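Local coordinates for prolyl-tRNA synthetase (Giardia lamblia ATCC 50803, PDB 3IAL), which probably catalyses the ATP-dependent attachment of L-proline to tRNA(Pro), and is captured here with the prolyl-adenylate intermediate bound, at residues B[64-69]-B[144-149]; B[77-82]-B[124-129]; B[96-101]-B[216-221]. All blocks are in the same frame, centred on the assembly; numbering follows the deposited sequence.

Interaction 1: residues B[64-69]-B[144-149]; sequences LCEEEY and KIHQTC
E66 and T148 are joined by a hydrogen bond from T148 OG1 to E66 OE2; at 2.5 Å it is very short, and the exact length is doubtful. E66 reaches across because CG stands anti to its carbonyl carbon (chi1 -71°) and the chain beyond runs out extended, meeting the T148 side chain at about a right angle. On the way, E66 CG passes the rim of the H146 imidazole, near the ring plane, 3.7 Å from H146 CE1. Y69 takes one face of that ring: Y69 CB makes a CH-pi contact 4.1 Å from the H146 centroid, while Y69 CD2 lies 3.6 Å from H146 CG, offset toward the rim. The two ring planes stand 59° apart, an oblique pairing. A water in the imidazole plane bridges H146 NE2 (2.8 Å) to E66 O.

The helix segment runs antiparallel to the strand segment, their axes 9.7 Å apart at 170°. This is consistent with the class II synthetase plan, the long helix 52-71 belonging to motif 1 and strands 143-152 and 167-177 to motif 2.

In the second shell, N171 ND2 on strand 167-177 hydrogen-bonds to both H146 ND1 and T148 OG1; with the water on NE2, this fixes the rotation of the imidazole. E66 OE1 forms a salt bridge with R63 of the second subunit, and OE2 has a further weak bond from Q76.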
loop_
_atom_site.group_PDB
_atom_site.type_symbol
_atom_site.label_atom_id
_atom_site.label_comp_id
_atom_site.label_asym_id
_atom_site.label_seq_id
_atom_site.Cartn_x
_atom_site.Cartn_y
_atom_site.Cartn_z
ATOM N N LEU B 64 1.029 -8.359 -4.482
ATOM C CA LEU B 64 1.709 -9.577 -4.928
ATOM C C LEU B 64 3.160 -9.286 -5.304
ATOM O O LEU B 64 4.064 -10.024 -4.923
ATOM C CB LEU B 64 0.991 -10.237 -6.109
ATOM C CG LEU B 64 1.691 -11.485 -6.668
ATOM C CD1 LEU B 64 1.762 -12.633 -5.627
ATOM C CD2 LEU B 64 1.024 -11.958 -7.954
ATOM N N CYS B 65 3.375 -8.213 -6.055
ATOM C CA CYS B 65 4.731 -7.785 -6.398
ATOM C C CYS B 65 5.575 -7.562 -5.146
ATOM O O CYS B 65 6.711 -8.037 -5.045
ATOM C CB CYS B 65 4.701 -6.505 -7.237
ATOM S SG CYS B 65 6.317 -6.123 -7.933
ATOM N N GLU B 66 5.008 -6.842 -4.191
ATOM C CA GLU B 66 5.692 -6.538 -2.945
ATOM C C GLU B 66 6.084 -7.823 -2.225
ATOM O O GLU B 66 7.242 -7.998 -1.825
ATOM C CB GLU B 66 4.806 -5.660 -2.056
ATOM C CG GLU B 66 4.646 -4.230 -2.586
ATOM C CD GLU B 66 3.431 -3.494 -2.018
ATOM O OE1 GLU B 66 2.708 -4.068 -1.186
ATOM O OE2 GLU B 66 3.199 -2.333 -2.416
ATOM N N GLU B 67 5.114 -8.724 -2.090
ATOM C CA GLU B 67 5.311 -10.033 -1.455
ATOM C C GLU B 67 6.405 -10.870 -2.125
ATOM O O GLU B 67 7.221 -11.493 -1.438
ATOM C CB GLU B 67 4.000 -10.826 -1.487
ATOM C CG GLU B 67 2.928 -10.332 -0.535
ATOM C CD GLU B 67 1.564 -10.988 -0.795
ATOM O OE1 GLU B 67 1.476 -11.892 -1.665
ATOM O OE2 GLU B 67 0.579 -10.596 -0.120
ATOM N N GLU B 68 6.407 -10.897 -3.458
ATOM C CA GLU B 68 7.389 -11.681 -4.233
ATOM C C GLU B 68 8.787 -11.050 -4.179
ATOM O O GLU B 68 9.795 -11.755 -4.116
ATOM C CB GLU B 68 6.949 -11.809 -5.688
ATOM C CG GLU B 68 5.699 -12.652 -5.900
ATOM C CD GLU B 68 5.859 -14.071 -5.378
ATOM O OE1 GLU B 68 6.822 -14.752 -5.796
ATOM O OE2 GLU B 68 5.037 -14.486 -4.533
ATOM N N TYR B 69 8.839 -9.722 -4.204
ATOM C CA TYR B 69 10.094 -9.006 -4.023
ATOM C C TYR B 69 10.682 -9.294 -2.639
ATOM O O TYR B 69 11.871 -9.554 -2.531
ATOM C CB TYR B 69 9.917 -7.498 -4.248
ATOM C CG TYR B 69 9.965 -7.030 -5.710
ATOM C CD1 TYR B 69 10.495 -7.826 -6.730
ATOM C CD2 TYR B 69 9.505 -5.769 -6.057
ATOM C CE1 TYR B 69 10.534 -7.378 -8.045
ATOM C CE2 TYR B 69 9.540 -5.323 -7.362
ATOM C CZ TYR B 69 10.057 -6.128 -8.352
ATOM O OH TYR B 69 10.092 -5.666 -9.650
ATOM N N LYS B 144 19.014 -3.665 -1.983
ATOM C CA LYS B 144 17.876 -3.939 -2.858
ATOM C C LYS B 144 16.605 -3.382 -2.245
ATOM O O LYS B 144 16.179 -3.825 -1.178
ATOM C CB LYS B 144 17.723 -5.452 -3.062
ATOM C CG LYS B 144 18.987 -6.169 -3.535
ATOM C CD LYS B 144 18.677 -7.574 -4.031
ATOM C CE LYS B 144 19.931 -8.353 -4.355
ATOM N NZ LYS B 144 19.637 -9.693 -4.924
ATOM N N ILE B 145 15.993 -2.410 -2.918
ATOM C CA ILE B 145 14.769 -1.817 -2.419
ATOM C C ILE B 145 13.704 -1.708 -3.504
ATOM O O ILE B 145 13.970 -1.940 -4.670
ATOM C CB ILE B 145 15.035 -0.445 -1.744
ATOM C CG1 ILE B 145 15.761 0.534 -2.676
ATOM C CG2 ILE B 145 15.869 -0.638 -0.451
ATOM C CD1 ILE B 145 14.907 1.185 -3.720
ATOM N N HIS B 146 12.483 -1.390 -3.094
ATOM C CA HIS B 146 11.412 -1.106 -4.030
ATOM C C HIS B 146 10.352 -0.289 -3.320
ATOM O O HIS B 146 10.286 -0.298 -2.094
ATOM C CB HIS B 146 10.804 -2.396 -4.585
ATOM C CG HIS B 146 10.049 -3.186 -3.574
ATOM N ND1 HIS B 146 8.682 -3.080 -3.418
ATOM C CD2 HIS B 146 10.466 -4.080 -2.651
ATOM C CE1 HIS B 146 8.292 -3.886 -2.447
ATOM N NE2 HIS B 146 9.355 -4.497 -1.958
ATOM N N GLN B 147 9.538 0.420 -4.095
ATOM C CA GLN B 147 8.431 1.186 -3.551
ATOM C C GLN B 147 7.230 1.158 -4.483
ATOM O O GLN B 147 7.371 1.120 -5.699
ATOM C CB GLN B 147 8.838 2.626 -3.277
ATOM C CG GLN B 147 9.196 3.441 -4.505
ATOM C CD GLN B 147 9.613 4.848 -4.139
ATOM O OE1 GLN B 147 9.766 5.166 -2.958
ATOM N NE2 GLN B 147 9.811 5.701 -5.152
ATOM N N THR B 148 6.052 1.163 -3.878
ATOM C CA THR B 148 4.792 1.227 -4.588
ATOM C C THR B 148 4.302 2.628 -4.337
ATOM O O THR B 148 4.180 3.042 -3.189
ATOM C CB THR B 148 3.785 0.227 -4.015
ATOM O OG1 THR B 148 4.253 -1.098 -4.276
ATOM C CG2 THR B 148 2.395 0.438 -4.623
ATOM N N CYS B 149 4.048 3.363 -5.406
ATOM C CA CYS B 149 3.709 4.777 -5.286
ATOM C C CYS B 149 3.182 5.257 -6.627
ATOM O O CYS B 149 2.998 4.459 -7.547
ATOM C CB CYS B 149 4.943 5.598 -4.883
ATOM S SG CYS B 149 6.249 5.684 -6.172
HETATM O O HOH W 1 8.441 -6.152 0.044
#

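Interaction 2: residues B[77-82]-B[124-129]; sequences ILFPTV and ETAIYS. With PR8 (5'-O-[(R)-hydroxy{[(2S)-pyrrolidin-2-ylcarbonyl]oxy}phosphoryl]adenosine), chain H.
F79 leaves its backbone at a chi1 of -94°, well away from a staggered value, while I127 holds CG1 anti to its carbonyl carbon (chi1 -71°); together these rotations set the I127 methylene squarely over the phenyl ring. I127 CG1 is 3.7 Å from the F79 centroid and 10° off the ring normal, a CH-pi contact centred on one face. The far end of the ring presses on the helix backbone instead, with F79 CZ 3.7 Å from I127 CA and F79 CE2 3.5 Å from A126 O, the latter approached obliquely. Beside it, F79 CD2 lies 4.2 Å from A126 CB, so the phenyl spans two successive residues of the helix. I77 CD1 meets the edge of the same ring, in its plane. No hydrogen bond crosses between the segments, and the contact is largely apolar.

One turn earlier on the helix, E124 belongs to the prolyl-adenylate pocket. Its chain bends at chi2, bringing E124 OE2 to 2.7 Å from the pyrrolidine N of PR8; E124 OE1 accepts a hydrogen bond from T122 OG1, which steadies the carboxylate.

The 77-82 loop, whose P80 is consistent with the proline that closes motif 1 of class II synthetases, touches both strand 143-152 and helix 124-134. F79 N is hydrogen-bonded to Q147 on that strand, and its ring also touches M130 and W134 farther along the helix. From the second subunit, F50 of strand 49-50 packs on I77 and F55 of helix 52-71 packs on L78.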
loop_
_atom_site.group_PDB
_atom_site.type_symbol
_atom_site.label_atom_id
_atom_site.label_comp_id
_atom_site.label_asym_id
_atom_site.label_seq_id
_atom_site.Cartn_x
_atom_site.Cartn_y
_atom_site.Cartn_z
ATOM N N ILE B 77 10.354 0.217 0.713
ATOM C CA ILE B 77 10.625 1.503 1.310
ATOM C C ILE B 77 9.663 2.524 0.727
ATOM O O ILE B 77 8.836 2.187 -0.127
ATOM C CB ILE B 77 12.079 1.958 1.014
ATOM C CG1 ILE B 77 12.294 2.195 -0.485
ATOM C CG2 ILE B 77 13.077 0.932 1.537
ATOM C CD1 ILE B 77 13.658 2.766 -0.800
ATOM N N LEU B 78 9.767 3.768 1.184
ATOM C CA LEU B 78 9.065 4.873 0.524
ATOM C C LEU B 78 9.872 6.168 0.562
ATOM O O LEU B 78 10.294 6.624 1.638
ATOM C CB LEU B 78 7.681 5.107 1.140
ATOM C CG LEU B 78 6.807 6.174 0.446
ATOM C CD1 LEU B 78 6.537 5.777 -1.001
ATOM C CD2 LEU B 78 5.494 6.378 1.179
ATOM N N PHE B 79 10.063 6.741 -0.628
ATOM C CA PHE B 79 10.705 8.025 -0.815
ATOM C C PHE B 79 9.633 9.105 -0.925
ATOM O O PHE B 79 8.490 8.796 -1.258
ATOM C CB PHE B 79 11.560 8.026 -2.094
ATOM C CG PHE B 79 13.004 7.678 -1.863
ATOM C CD1 PHE B 79 13.370 6.401 -1.479
ATOM C CD2 PHE B 79 13.992 8.637 -2.018
ATOM C CE1 PHE B 79 14.703 6.079 -1.252
ATOM C CE2 PHE B 79 15.317 8.324 -1.804
ATOM C CZ PHE B 79 15.676 7.040 -1.415
ATOM N N PRO B 80 10.008 10.377 -0.655
ATOM C CA PRO B 80 9.158 11.529 -0.938
ATOM C C PRO B 80 8.811 11.658 -2.414
ATOM O O PRO B 80 9.542 11.167 -3.275
ATOM C CB PRO B 80 10.024 12.719 -0.522
ATOM C CG PRO B 80 10.960 12.180 0.470
ATOM C CD PRO B 80 11.255 10.789 0.014
ATOM N N THR B 81 7.697 12.324 -2.686
ATOM C CA THR B 81 7.216 12.541 -4.043
ATOM C C THR B 81 8.032 13.612 -4.748
ATOM O O THR B 81 8.158 13.609 -5.976
ATOM C CB THR B 81 5.741 12.990 -4.009
ATOM O OG1 THR B 81 4.973 12.010 -3.308
ATOM C CG2 THR B 81 5.173 13.191 -5.415
ATOM N N VAL B 82 8.570 14.537 -3.972
ATOM C CA VAL B 82 9.241 15.708 -4.528
ATOM C C VAL B 82 10.740 15.454 -4.656
ATOM O O VAL B 82 11.362 14.900 -3.747
ATOM C CB VAL B 82 8.967 16.969 -3.678
ATOM C CG1 VAL B 82 7.569 17.531 -3.996
ATOM C CG2 VAL B 82 9.113 16.674 -2.167
ATOM N N GLU B 124 15.061 7.367 -9.989
ATOM C CA GLU B 124 16.516 7.138 -10.022
ATOM C C GLU B 124 17.316 8.244 -9.335
ATOM O O GLU B 124 18.131 7.958 -8.465
ATOM C CB GLU B 124 17.040 6.961 -11.453
ATOM C CG GLU B 124 16.758 5.587 -12.055
ATOM C CD GLU B 124 15.328 5.414 -12.552
ATOM O OE1 GLU B 124 14.558 6.401 -12.578
ATOM O OE2 GLU B 124 14.976 4.280 -12.920
ATOM N N THR B 125 17.082 9.496 -9.719
ATOM C CA THR B 125 17.946 10.594 -9.269
ATOM C C THR B 125 17.871 10.793 -7.755
ATOM O O THR B 125 18.880 11.073 -7.107
ATOM C CB THR B 125 17.634 11.919 -10.010
ATOM O OG1 THR B 125 16.259 12.276 -9.827
ATOM C CG2 THR B 125 17.916 11.787 -11.502
ATOM N N ALA B 126 16.677 10.604 -7.201
ATOM C CA ALA B 126 16.440 10.726 -5.764
ATOM C C ALA B 126 17.010 9.531 -5.007
ATOM O O ALA B 126 17.699 9.698 -4.006
ATOM C CB ALA B 126 14.943 10.876 -5.488
ATOM N N ILE B 127 16.745 8.325 -5.500
ATOM C CA ILE B 127 17.192 7.119 -4.823
ATOM C C ILE B 127 18.716 6.962 -4.847
ATOM O O ILE B 127 19.308 6.599 -3.835
ATOM C CB ILE B 127 16.512 5.854 -5.395
ATOM C CG1 ILE B 127 15.037 5.841 -4.989
ATOM C CG2 ILE B 127 17.209 4.584 -4.880
ATOM C CD1 ILE B 127 14.177 4.915 -5.794
ATOM N N TYR B 128 19.351 7.245 -5.985
ATOM C CA TYR B 128 20.800 7.060 -6.096
ATOM C C TYR B 128 21.582 8.151 -5.340
ATOM O O TYR B 128 22.678 7.892 -4.859
ATOM C CB TYR B 128 21.236 6.920 -7.560
ATOM C CG TYR B 128 20.444 5.864 -8.327
ATOM C CD1 TYR B 128 19.809 4.806 -7.660
ATOM C CD2 TYR B 128 20.330 5.920 -9.718
ATOM C CE1 TYR B 128 19.074 3.850 -8.359
ATOM C CE2 TYR B 128 19.601 4.968 -10.419
ATOM C CZ TYR B 128 18.974 3.936 -9.733
ATOM O OH TYR B 128 18.242 2.989 -10.404
ATOM N N SER B 129 20.996 9.340 -5.184
ATOM C CA SER B 129 21.549 10.348 -4.278
ATOM C C SER B 129 21.598 9.804 -2.848
ATOM O O SER B 129 22.542 10.089 -2.116
ATOM C CB SER B 129 20.731 11.645 -4.312
ATOM O OG SER B 129 20.746 12.225 -5.609
HETATM C C PR8 H . 11.419 2.718 -15.637
HETATM N N PR8 H . 12.480 3.526 -13.622
HETATM O O PR8 H . 10.754 3.752 -15.553
HETATM P P PR8 H . 10.095 2.063 -17.636
HETATM N N1 PR8 H . 0.911 5.207 -18.019
HETATM C C2 PR8 H . 0.867 4.013 -17.440
HETATM N N3 PR8 H . 1.955 3.253 -17.294
HETATM C C4 PR8 H . 3.145 3.664 -17.729
HETATM C C5 PR8 H . 3.229 4.906 -18.350
HETATM C C6 PR8 H . 2.082 5.683 -18.487
HETATM N N6 PR8 H . 2.147 6.880 -19.071
HETATM N N7 PR8 H . 4.497 5.094 -18.694
HETATM C C8 PR8 H . 5.189 4.019 -18.310
HETATM N N9 PR8 H . 4.369 3.134 -17.726
HETATM C CA PR8 H . 12.466 2.399 -14.570
HETATM C CB PR8 H . 12.021 1.171 -13.793
HETATM C CD PR8 H . 12.381 2.968 -12.278
HETATM C CG PR8 H . 11.485 1.738 -12.471
HETATM C "C1'" PR8 H . 4.796 1.808 -17.176
HETATM O O10 PR8 H . 11.333 1.797 -16.635
HETATM O O1P PR8 H . 10.303 3.229 -18.531
HETATM C "C2'" PR8 H . 5.234 0.819 -18.284
HETATM O "O2'" PR8 H . 4.755 -0.500 -17.981
HETATM O O2P PR8 H . 9.958 0.711 -18.493
HETATM C "C3'" PR8 H . 6.738 0.798 -18.139
HETATM O "O3'" PR8 H . 7.270 -0.426 -18.651
HETATM C "C4'" PR8 H . 6.791 0.805 -16.622
HETATM O "O4'" PR8 H . 5.972 1.956 -16.318
HETATM C "C5'" PR8 H . 8.228 0.968 -16.176
HETATM O "O5'" PR8 H . 8.776 2.153 -16.720
#

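Interaction 3: residues B[96-101]-B[216-221]; sequences KGFEAE and RFPGAD. With PR8 (5'-O-[(R)-hydroxy{[(2S)-pyrrolidin-2-ylcarbonyl]oxy}phosphoryl]adenosine), chain H.
F217 and F98 bring their rings together beside the bound prolyl-adenylate. From CB, the F217 side chain turns so that CG is anti to its backbone N (chi1 -178°), which carries the phenyl away from the turn and toward the ligand. Its CD1 comes 3.6 Å from PR8 O1P, on the phosphate. One atom farther, F217 CE1 is shared: it lies 3.3 Å from the ligand's carbonyl oxygen O and 3.6 Å from F98 CZ. At the tip, F217 CZ is 3.6 Å from the pyrrolidine N of PR8, with PR8 CA over one face of the phenyl. The F98 ring receives F217 CE1 at its edge, near its own plane. Centroids 5.6 Å apart and planes at 55° make this an oblique aromatic pair.

P218 adds a second point of contact. Its CG lies 3.9 Å from F98 CE2 and also meets G97 CA, where the absence of a side chain lets the proline ring settle against the helix backbone. F217 and P218 are the first two residues of a type II beta turn that runs to A220, closed by the bond from A220 N to F217 O (2.9 Å), with G219 at a positive phi of 107°; F217 N is also hydrogen-bonded to S223 OG. H94 steadies the arrangement by hydrogen-bonding P218 O and packing its ring on F98.

F217 is thus a pocket residue backed by F98, and the H242 ring also meets it. With H242 and S274 hydrogen-bonded to PR8, the arrangement belongs to the aminoacyl-adenylate site of a class II synthetase.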
loop_
_atom_site.group_PDB
_atom_site.type_symbol
_atom_site.label_atom_id
_atom_site.label_comp_id
_atom_site.label_asym_id
_atom_site.label_seq_id
_atom_site.Cartn_x
_atom_site.Cartn_y
_atom_site.Cartn_z
ATOM N N LYS B 96 17.430 14.681 -20.031
ATOM C CA LYS B 96 16.928 14.996 -21.379
ATOM C C LYS B 96 15.757 14.092 -21.767
ATOM O O LYS B 96 14.849 14.516 -22.494
ATOM C CB LYS B 96 18.029 14.876 -22.440
ATOM C CG LYS B 96 19.189 15.857 -22.296
ATOM C CD LYS B 96 18.746 17.314 -22.149
ATOM C CE LYS B 96 19.945 18.237 -21.968
ATOM N NZ LYS B 96 20.837 17.801 -20.847
ATOM N N GLY B 97 15.788 12.850 -21.283
ATOM C CA GLY B 97 14.707 11.903 -21.523
ATOM C C GLY B 97 13.414 12.270 -20.815
ATOM O O GLY B 97 12.332 11.932 -21.290
ATOM N N PHE B 98 13.516 12.979 -19.694
ATOM C CA PHE B 98 12.359 13.212 -18.824
ATOM C C PHE B 98 11.965 14.676 -18.569
ATOM O O PHE B 98 10.854 14.928 -18.107
ATOM C CB PHE B 98 12.583 12.493 -17.484
ATOM C CG PHE B 98 12.440 10.992 -17.573
ATOM C CD1 PHE B 98 11.204 10.422 -17.822
ATOM C CD2 PHE B 98 13.538 10.156 -17.410
ATOM C CE1 PHE B 98 11.062 9.045 -17.911
ATOM C CE2 PHE B 98 13.405 8.775 -17.497
ATOM C CZ PHE B 98 12.167 8.221 -17.752
ATOM N N GLU B 99 12.839 15.632 -18.879
ATOM C CA GLU B 99 12.617 17.025 -18.460
ATOM C C GLU B 99 11.292 17.628 -18.937
ATOM O O GLU B 99 10.736 18.503 -18.273
ATOM C CB GLU B 99 13.786 17.933 -18.874
ATOM C CG GLU B 99 13.952 18.176 -20.368
ATOM C CD GLU B 99 15.023 19.231 -20.665
ATOM O OE1 GLU B 99 14.897 20.382 -20.174
ATOM O OE2 GLU B 99 15.992 18.905 -21.386
ATOM N N ALA B 100 10.797 17.169 -20.082
ATOM C CA ALA B 100 9.518 17.628 -20.605
ATOM C C ALA B 100 8.348 16.986 -19.853
ATOM O O ALA B 100 7.230 17.506 -19.882
ATOM C CB ALA B 100 9.421 17.337 -22.094
ATOM N N GLU B 101 8.619 15.865 -19.183
ATOM C CA GLU B 101 7.613 15.128 -18.415
ATOM C C GLU B 101 7.416 15.640 -16.986
ATOM O O GLU B 101 6.518 15.164 -16.295
ATOM C CB GLU B 101 8.001 13.639 -18.319
ATOM C CG GLU B 101 8.264 12.930 -19.651
ATOM C CD GLU B 101 6.997 12.537 -20.379
ATOM O OE1 GLU B 101 5.920 13.054 -20.010
ATOM O OE2 GLU B 101 7.079 11.711 -21.317
ATOM N N ARG B 216 16.551 2.741 -25.609
ATOM C CA ARG B 216 16.794 2.347 -24.224
ATOM C C ARG B 216 16.186 3.343 -23.235
ATOM O O ARG B 216 16.016 4.524 -23.551
ATOM C CB ARG B 216 18.297 2.342 -23.938
ATOM C CG ARG B 216 19.063 1.171 -24.469
ATOM C CD ARG B 216 20.548 1.409 -24.271
ATOM N NE ARG B 216 21.062 2.406 -25.209
ATOM C CZ ARG B 216 22.187 3.102 -25.055
ATOM N NH1 ARG B 216 22.952 2.947 -23.981
ATOM N NH2 ARG B 216 22.544 3.974 -25.986
ATOM N N PHE B 217 15.911 2.862 -22.025
ATOM C CA PHE B 217 15.578 3.739 -20.903
ATOM C C PHE B 217 16.680 4.801 -20.775
ATOM O O PHE B 217 17.867 4.469 -20.857
ATOM C CB PHE B 217 15.450 2.935 -19.606
ATOM C CG PHE B 217 15.062 3.760 -18.402
ATOM C CD1 PHE B 217 13.751 4.179 -18.224
ATOM C CD2 PHE B 217 16.003 4.103 -17.442
ATOM C CE1 PHE B 217 13.390 4.932 -17.124
ATOM C CE2 PHE B 217 15.644 4.862 -16.325
ATOM C CZ PHE B 217 14.340 5.273 -16.168
ATOM N N PRO B 218 16.289 6.083 -20.621
ATOM C CA PRO B 218 17.280 7.158 -20.585
ATOM C C PRO B 218 18.263 7.001 -19.431
ATOM O O PRO B 218 17.872 7.112 -18.265
ATOM C CB PRO B 218 16.427 8.414 -20.412
ATOM C CG PRO B 218 15.091 8.042 -20.981
ATOM C CD PRO B 218 14.912 6.609 -20.605
ATOM N N GLY B 219 19.523 6.733 -19.766
ATOM C CA GLY B 219 20.556 6.475 -18.770
ATOM C C GLY B 219 20.982 5.018 -18.686
ATOM O O GLY B 219 22.088 4.726 -18.232
ATOM N N ALA B 220 20.114 4.103 -19.121
ATOM C CA ALA B 220 20.412 2.671 -19.075
ATOM C C ALA B 220 21.546 2.281 -20.020
ATOM O O ALA B 220 21.739 2.912 -21.054
ATOM C CB ALA B 220 19.168 1.858 -19.409
ATOM N N ASP B 221 22.285 1.237 -19.643
ATOM C CA ASP B 221 23.210 0.549 -20.546
ATOM C C ASP B 221 22.465 -0.383 -21.508
ATOM O O ASP B 221 22.876 -0.546 -22.650
ATOM C CB ASP B 221 24.231 -0.282 -19.755
ATOM C CG ASP B 221 25.440 0.529 -19.288
ATOM O OD1 ASP B 221 25.526 1.755 -19.561
ATOM O OD2 ASP B 221 26.320 -0.092 -18.648
HETATM C C PR8 H . 11.419 2.718 -15.637
HETATM N N PR8 H . 12.480 3.526 -13.622
HETATM O O PR8 H . 10.754 3.752 -15.553
HETATM P P PR8 H . 10.095 2.063 -17.636
HETATM N N1 PR8 H . 0.911 5.207 -18.019
HETATM C C2 PR8 H . 0.867 4.013 -17.440
HETATM N N3 PR8 H . 1.955 3.253 -17.294
HETATM C C4 PR8 H . 3.145 3.664 -17.729
HETATM C C5 PR8 H . 3.229 4.906 -18.350
HETATM C C6 PR8 H . 2.082 5.683 -18.487
HETATM N N6 PR8 H . 2.147 6.880 -19.071
HETATM N N7 PR8 H . 4.497 5.094 -18.694
HETATM C C8 PR8 H . 5.189 4.019 -18.310
HETATM N N9 PR8 H . 4.369 3.134 -17.726
HETATM C CA PR8 H . 12.466 2.399 -14.570
HETATM C CB PR8 H . 12.021 1.171 -13.793
HETATM C CD PR8 H . 12.381 2.968 -12.278
HETATM C CG PR8 H . 11.485 1.738 -12.471
HETATM C "C1'" PR8 H . 4.796 1.808 -17.176
HETATM O O10 PR8 H . 11.333 1.797 -16.635
HETATM O O1P PR8 H . 10.303 3.229 -18.531
HETATM C "C2'" PR8 H . 5.234 0.819 -18.284
HETATM O "O2'" PR8 H . 4.755 -0.500 -17.981
HETATM O O2P PR8 H . 9.958 0.711 -18.493
HETATM C "C3'" PR8 H . 6.738 0.798 -18.139
HETATM O "O3'" PR8 H . 7.270 -0.426 -18.651
HETATM C "C4'" PR8 H . 6.791 0.805 -16.622
HETATM O "O4'" PR8 H . 5.972 1.956 -16.318
HETATM C "C5'" PR8 H . 8.228 0.968 -16.176
HETATM O "O5'" PR8 H . 8.776 2.153 -16.720
#

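In the fold
Along the chain the segments come as 64-69, 77-82, 96-101, 124-129, 144-149 and 216-221: interaction 2 falls within the span bounded by interaction 1, whereas interaction 3 crosses both. Interactions 1 and 2 have centres 15 Å apart and touch through strand 143-152, where H146 O lies 2.9 Å from I77 N, a probable hydrogen bond. Interactions 2 and 3, with centres 16 Å apart, meet at the ligand, E124 OE2 packing 3.5 Å from F217 CZ. Interactions 1 and 3 do not touch, their nearest atoms being about 12 Å apart. Interactions 2 and 3 both touch the prolyl-adenylate, and interactions 1 and 2 both contact the second subunit, so the catalytic core joins dimer interface and pocket.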